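Local coordinates for transcriptional regulator, MarR family (Silicibacter pomeroyi DSS-3, PDB 3CDH), which probably binds DNA as a dimeric transcription factor of the MarR family, through a winged helix-turn-helix domain in each subunit, at residues R42-V48 and I77-M81; D56-I60 and R98-R102. All blocks are in the same frame, centred on the assembly; numbering follows the deposited sequence.

Interaction 1 of 2, residues R42-V48 and I77-M81; sequences RVPEWRV and IVDQM
Arg42 meets Gln80 at the N-terminal entrance of helix 43-54. Its NH1 donates to Gln80 OE1 at 2.6 Å, and NH2 adds a weak second bond to the same oxygen. The acceptor lies in the guanidinium plane, at the edge of the group, whereas the donor stands well above the plane of the amide carbonyl, and the guanidinium and amide planes are 52° apart. A bend at chi3 (-47°) brings the guanidinium between the Glu45 carboxylate and Gln80, and its NH1 also forms a salt bridge with Glu45 OE1 at 3.0 Å. Next in line, Pro44 offers CB and CG to Ile77 CD1, the ring and the isoleucine branch crossing at about a right angle.

These residues join helix 43-54 to helix 71-84, which, by its place in the winged helix-turn-helix fold of MarR proteins, is probably the recognition helix. The short axes cross at -76° and approach to 10.3 Å.

Glu45 combines two roles. Its side chain and that of Met81, a selenomethionine, slide past each other in opposite directions, Glu45 CG 3.4 Å from Met81 CG. Its carboxylate turns back to the helix start: OE2 accepts from the backbone N of Arg42, the N-cap residue, and OE1 has a further salt bridge to Arg84, later on helix 71-84. One turn on, Val48 meets the tip of Met81, with CG1 3.7 Å from CE. The other branch of the valine, CG2, faces Val78 CG2 more loosely at 4.3 Å.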
loop_
_atom_site.group_PDB
_atom_site.type_symbol
_atom_site.label_atom_id
_atom_site.label_comp_id
_atom_site.label_asym_id
_atom_site.label_seq_id
_atom_site.Cartn_x
_atom_site.Cartn_y
_atom_site.Cartn_z
ATOM N N ARG B 42 -12.391 11.297 -2.043
ATOM C CA ARG B 42 -11.884 9.980 -1.666
ATOM C C ARG B 42 -10.553 9.697 -2.369
ATOM O O ARG B 42 -10.282 10.219 -3.472
ATOM C CB ARG B 42 -12.903 8.905 -2.008
ATOM C CG ARG B 42 -14.017 8.778 -1.043
ATOM C CD ARG B 42 -15.152 7.959 -1.635
ATOM N NE ARG B 42 -15.467 8.426 -2.997
ATOM C CZ ARG B 42 -16.274 7.796 -3.863
ATOM N NH1 ARG B 42 -16.485 8.325 -5.079
ATOM N NH2 ARG B 42 -16.870 6.643 -3.521
ATOM N N VAL B 43 -9.723 8.863 -1.746
ATOM C CA VAL B 43 -8.408 8.556 -2.328
ATOM C C VAL B 43 -8.494 8.049 -3.772
ATOM O O VAL B 43 -7.774 8.520 -4.643
ATOM C CB VAL B 43 -7.579 7.601 -1.443
ATOM C CG1 VAL B 43 -6.378 7.058 -2.214
ATOM C CG2 VAL B 43 -7.128 8.320 -0.204
ATOM N N PRO B 44 -9.397 7.115 -4.048
ATOM C CA PRO B 44 -9.455 6.698 -5.448
ATOM C C PRO B 44 -9.810 7.849 -6.388
ATOM O O PRO B 44 -9.306 7.884 -7.519
ATOM C CB PRO B 44 -10.567 5.651 -5.468
ATOM C CG PRO B 44 -10.773 5.275 -4.081
ATOM C CD PRO B 44 -10.359 6.390 -3.206
ATOM N N GLU B 45 -10.682 8.772 -5.948
ATOM C CA GLU B 45 -11.061 9.896 -6.814
ATOM C C GLU B 45 -9.830 10.735 -7.131
ATOM O O GLU B 45 -9.580 11.071 -8.279
ATOM C CB GLU B 45 -12.160 10.732 -6.205
ATOM C CG GLU B 45 -13.524 10.496 -6.803
ATOM C CD GLU B 45 -14.654 10.875 -5.866
ATOM O OE1 GLU B 45 -15.835 10.951 -6.290
ATOM O OE2 GLU B 45 -14.371 11.087 -4.663
ATOM N N TRP B 46 -9.006 11.010 -6.133
ATOM C CA TRP B 46 -7.812 11.795 -6.394
ATOM C C TRP B 46 -6.872 11.084 -7.369
ATOM O O TRP B 46 -6.258 11.725 -8.241
ATOM C CB TRP B 46 -7.139 12.183 -5.080
ATOM C CG TRP B 46 -5.687 12.018 -5.058
ATOM C CD1 TRP B 46 -5.003 11.032 -4.417
ATOM C CD2 TRP B 46 -4.705 12.847 -5.684
ATOM N NE1 TRP B 46 -3.655 11.195 -4.590
ATOM C CE2 TRP B 46 -3.436 12.301 -5.364
ATOM C CE3 TRP B 46 -4.765 13.996 -6.473
ATOM C CZ2 TRP B 46 -2.237 12.851 -5.820
ATOM C CZ3 TRP B 46 -3.563 14.552 -6.935
ATOM C CH2 TRP B 46 -2.318 13.972 -6.611
ATOM N N ARG B 47 -6.768 9.768 -7.242
ATOM C CA ARG B 47 -5.866 9.032 -8.102
ATOM C C ARG B 47 -6.332 9.128 -9.539
ATOM O O ARG B 47 -5.510 9.323 -10.447
ATOM C CB ARG B 47 -5.741 7.587 -7.665
ATOM C CG ARG B 47 -5.024 7.473 -6.356
ATOM C CD ARG B 47 -4.937 6.059 -5.877
ATOM N NE ARG B 47 -4.065 5.954 -4.709
ATOM C CZ ARG B 47 -3.850 4.819 -4.035
ATOM N NH1 ARG B 47 -4.449 3.677 -4.415
ATOM N NH2 ARG B 47 -3.039 4.827 -2.980
ATOM N N VAL B 48 -7.644 9.019 -9.757
ATOM C CA VAL B 48 -8.156 9.181 -11.106
ATOM C C VAL B 48 -7.751 10.554 -11.636
ATOM O O VAL B 48 -7.245 10.655 -12.772
ATOM C CB VAL B 48 -9.653 9.023 -11.192
ATOM C CG1 VAL B 48 -10.184 9.714 -12.463
ATOM C CG2 VAL B 48 -9.997 7.562 -11.177
ATOM N N ILE B 77 -16.463 4.077 -9.249
ATOM C CA ILE B 77 -15.890 5.368 -8.936
ATOM C C ILE B 77 -15.917 6.323 -10.098
ATOM O O ILE B 77 -16.370 7.466 -9.937
ATOM C CB ILE B 77 -14.515 5.275 -8.314
ATOM C CG1 ILE B 77 -14.723 5.048 -6.832
ATOM C CG2 ILE B 77 -13.774 6.598 -8.451
ATOM C CD1 ILE B 77 -13.717 4.205 -6.260
ATOM N N VAL B 78 -15.469 5.872 -11.263
ATOM C CA VAL B 78 -15.471 6.751 -12.396
ATOM C C VAL B 78 -16.897 7.178 -12.682
ATOM O O VAL B 78 -17.122 8.350 -12.928
ATOM C CB VAL B 78 -14.822 6.124 -13.619
ATOM C CG1 VAL B 78 -15.155 6.916 -14.869
ATOM C CG2 VAL B 78 -13.286 6.030 -13.406
ATOM N N ASP B 79 -17.869 6.267 -12.617
ATOM C CA ASP B 79 -19.255 6.686 -12.848
ATOM C C ASP B 79 -19.698 7.813 -11.932
ATOM O O ASP B 79 -20.458 8.707 -12.343
ATOM C CB ASP B 79 -20.230 5.553 -12.638
ATOM C CG ASP B 79 -20.116 4.485 -13.687
ATOM O OD1 ASP B 79 -19.596 4.737 -14.801
ATOM O OD2 ASP B 79 -20.550 3.361 -13.365
ATOM N N GLN B 80 -19.252 7.760 -10.685
ATOM C CA GLN B 80 -19.673 8.767 -9.710
ATOM C C GLN B 80 -19.091 10.122 -10.073
ATOM O O GLN B 80 -19.783 11.132 -9.987
ATOM C CB GLN B 80 -19.257 8.377 -8.300
ATOM C CG GLN B 80 -19.991 7.200 -7.796
ATOM C CD GLN B 80 -19.480 6.758 -6.445
ATOM O OE1 GLN B 80 -18.261 6.719 -6.197
ATOM N NE2 GLN B 80 -20.415 6.442 -5.541
HETATM N N MSE B 81 -17.825 10.122 -10.482
HETATM C CA MSE B 81 -17.173 11.320 -10.919
HETATM C C MSE B 81 -17.821 11.874 -12.185
HETATM O O MSE B 81 -17.949 13.082 -12.369
HETATM C CB MSE B 81 -15.696 11.040 -11.133
HETATM C CG MSE B 81 -14.997 10.694 -9.863
HETATM SE SE MSE B 81 -13.125 10.193 -10.169
HETATM C CE MSE B 81 -12.335 11.938 -10.409
#

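Interaction 2 of 2, residues D56-I60 and R98-R102; sequences DAMMI and RVRVR. With SO4 (sulfate ion), chain I.
Met58 and Val101 form an antiparallel hydrogen-bonded pair in the small three-stranded sheet of the winged helix-turn-helix domain, in which strand 58-59 lies against the wing hairpin of strands 87-89 and 100-103. Met58 N donates to Val101 O at 3.0 Å; the return bond, from Val101 N to Met58 O, is weak, with an N-H...O angle of 128°. The same two carbonyls also receive CA-H...O contacts, Val101 O from Ala57 CA and Met58 O from Arg100 CA. Along its other edge, strand 100-103 makes backbone hydrogen bonds between Arg100 and Val90 and between Arg102 and Thr88.

At the neighbouring non-hydrogen-bonded pair, Met59 N points out of the ladder toward O3 of a sulfate ion, probably from the crystallisation liquor, at a modelled distance too short to take literally. Arg100 NH1 comes within 3.2 Å of sulfate O1, a close approach of opposite charges. Arg100 NH2 turns instead to Arg98 O, at 3.2 Å and near the guanidinium plane, which helps to fix the rotation of the group. Selenomethionine Met59 runs alongside Arg100, pointing the same way, and its CG sits over the centre of the guanidinium face, 3.7 Å above the plane.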
loop_
_atom_site.group_PDB
_atom_site.type_symbol
_atom_site.label_atom_id
_atom_site.label_comp_id
_atom_site.label_asym_id
_atom_site.label_seq_id
_atom_site.Cartn_x
_atom_site.Cartn_y
_atom_site.Cartn_z
ATOM N N ASP B 56 -4.702 12.875 -22.074
ATOM C CA ASP B 56 -5.954 13.422 -22.581
ATOM C C ASP B 56 -7.122 12.498 -22.340
ATOM O O ASP B 56 -8.236 12.961 -22.166
ATOM C CB ASP B 56 -5.865 13.688 -24.080
ATOM C CG ASP B 56 -5.264 15.042 -24.395
ATOM O OD1 ASP B 56 -5.543 16.014 -23.637
ATOM O OD2 ASP B 56 -4.525 15.129 -25.410
ATOM N N ALA B 57 -6.869 11.197 -22.361
ATOM C CA ALA B 57 -7.918 10.204 -22.314
ATOM C C ALA B 57 -7.302 8.877 -21.912
ATOM O O ALA B 57 -6.202 8.564 -22.328
ATOM C CB ALA B 57 -8.593 10.089 -23.658
HETATM N N MSE B 58 -7.989 8.114 -21.071
HETATM C CA MSE B 58 -7.506 6.818 -20.647
HETATM C C MSE B 58 -8.612 5.805 -20.626
HETATM O O MSE B 58 -9.777 6.150 -20.413
HETATM C CB MSE B 58 -6.939 6.896 -19.262
HETATM C CG MSE B 58 -5.486 6.984 -19.216
HETATM SE SE MSE B 58 -4.819 6.378 -17.471
HETATM C CE MSE B 58 -3.181 7.471 -17.538
HETATM N N MSE B 59 -8.229 4.553 -20.828
HETATM C CA MSE B 59 -9.137 3.434 -20.758
HETATM C C MSE B 59 -9.346 3.173 -19.306
HETATM O O MSE B 59 -8.423 3.329 -18.513
HETATM C CB MSE B 59 -8.502 2.213 -21.386
HETATM C CG MSE B 59 -8.127 2.369 -22.833
HETATM SE SE MSE B 59 -7.402 0.672 -23.472
HETATM C CE MSE B 59 -5.465 0.930 -23.398
ATOM N N ILE B 60 -10.549 2.777 -18.930
ATOM C CA ILE B 60 -10.815 2.587 -17.506
ATOM C C ILE B 60 -9.895 1.500 -16.976
ATOM O O ILE B 60 -9.465 1.548 -15.818
ATOM C CB ILE B 60 -12.277 2.237 -17.200
ATOM C CG1 ILE B 60 -13.192 3.348 -17.665
ATOM C CG2 ILE B 60 -12.498 2.040 -15.688
ATOM C CD1 ILE B 60 -14.546 3.319 -16.978
ATOM N N ARG B 98 -13.077 -1.050 -25.097
ATOM C CA ARG B 98 -11.975 -0.104 -25.054
ATOM C C ARG B 98 -12.414 1.343 -24.933
ATOM O O ARG B 98 -11.878 2.185 -25.617
ATOM C CB ARG B 98 -11.043 -0.267 -26.275
ATOM C CG ARG B 98 -11.730 -0.471 -27.646
ATOM C CD ARG B 98 -10.803 -1.220 -28.638
ATOM N NE ARG B 98 -9.708 -1.841 -27.919
ATOM C CZ ARG B 98 -8.606 -1.207 -27.568
ATOM N NH1 ARG B 98 -8.439 0.053 -27.901
ATOM N NH2 ARG B 98 -7.669 -1.837 -26.892
ATOM N N VAL B 99 -13.377 1.624 -24.063
ATOM C CA VAL B 99 -13.802 2.998 -23.772
ATOM C C VAL B 99 -12.733 3.790 -23.022
ATOM O O VAL B 99 -11.986 3.242 -22.198
ATOM C CB VAL B 99 -15.160 3.102 -22.981
ATOM C CG1 VAL B 99 -14.967 2.868 -21.485
ATOM C CG2 VAL B 99 -15.802 4.479 -23.168
ATOM N N ARG B 100 -12.736 5.087 -23.267
ATOM C CA ARG B 100 -11.745 5.985 -22.755
ATOM C C ARG B 100 -12.441 7.111 -22.024
ATOM O O ARG B 100 -13.588 7.384 -22.262
ATOM C CB ARG B 100 -10.954 6.557 -23.908
ATOM C CG ARG B 100 -9.632 5.926 -24.147
ATOM C CD ARG B 100 -9.575 5.379 -25.515
ATOM N NE ARG B 100 -8.237 4.948 -25.871
ATOM C CZ ARG B 100 -7.942 3.738 -26.322
ATOM N NH1 ARG B 100 -6.694 3.437 -26.621
ATOM N NH2 ARG B 100 -8.893 2.832 -26.468
ATOM N N VAL B 101 -11.730 7.773 -21.135
ATOM C CA VAL B 101 -12.351 8.692 -20.216
ATOM C C VAL B 101 -11.449 9.892 -20.057
ATOM O O VAL B 101 -10.241 9.749 -20.092
ATOM C CB VAL B 101 -12.588 7.941 -18.894
ATOM C CG1 VAL B 101 -12.172 8.721 -17.721
ATOM C CG2 VAL B 101 -14.028 7.540 -18.802
ATOM N N ARG B 102 -12.016 11.081 -19.924
ATOM C CA ARG B 102 -11.179 12.274 -19.786
ATOM C C ARG B 102 -11.742 13.270 -18.770
ATOM O O ARG B 102 -12.926 13.193 -18.409
ATOM C CB ARG B 102 -10.963 12.950 -21.135
ATOM C CG ARG B 102 -12.210 13.493 -21.751
ATOM C CD ARG B 102 -11.903 14.530 -22.838
ATOM N NE ARG B 102 -13.126 14.911 -23.553
ATOM C CZ ARG B 102 -13.905 15.961 -23.247
ATOM N NH1 ARG B 102 -15.007 16.208 -23.952
ATOM N NH2 ARG B 102 -13.594 16.783 -22.247
HETATM S S SO4 I . -4.907 4.368 -22.490
HETATM O O1 SO4 I . -5.499 4.342 -23.839
HETATM O O2 SO4 I . -4.160 5.591 -22.208
HETATM O O3 SO4 I . -5.970 4.247 -21.505
HETATM O O4 SO4 I . -3.977 3.256 -22.299
#

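How the interactions relate
The centres of the two interactions lie 14 Å apart in one winged helix-turn-helix domain, and their segments alternate along the chain: 42-48, 56-60, 77-81, 98-102. Helix 43-54 leads through a short turn into strand 58-59, so the first partners of both contacts are consecutive elements, while helix 71-84 and strand 100-103 supply the second partners. The contacts meet at Val78, whose CG1 packs 4.1 Å from Val101 CG2 and close to Ile60 CD1. Interaction 1 packs helix 71-84 against helix 43-54, and interaction 2 joins the edge strand 58-59 to the wing hairpin; in MarR proteins the recognition helix and the wing usually contact DNA, so each contact probably involves one DNA-binding element.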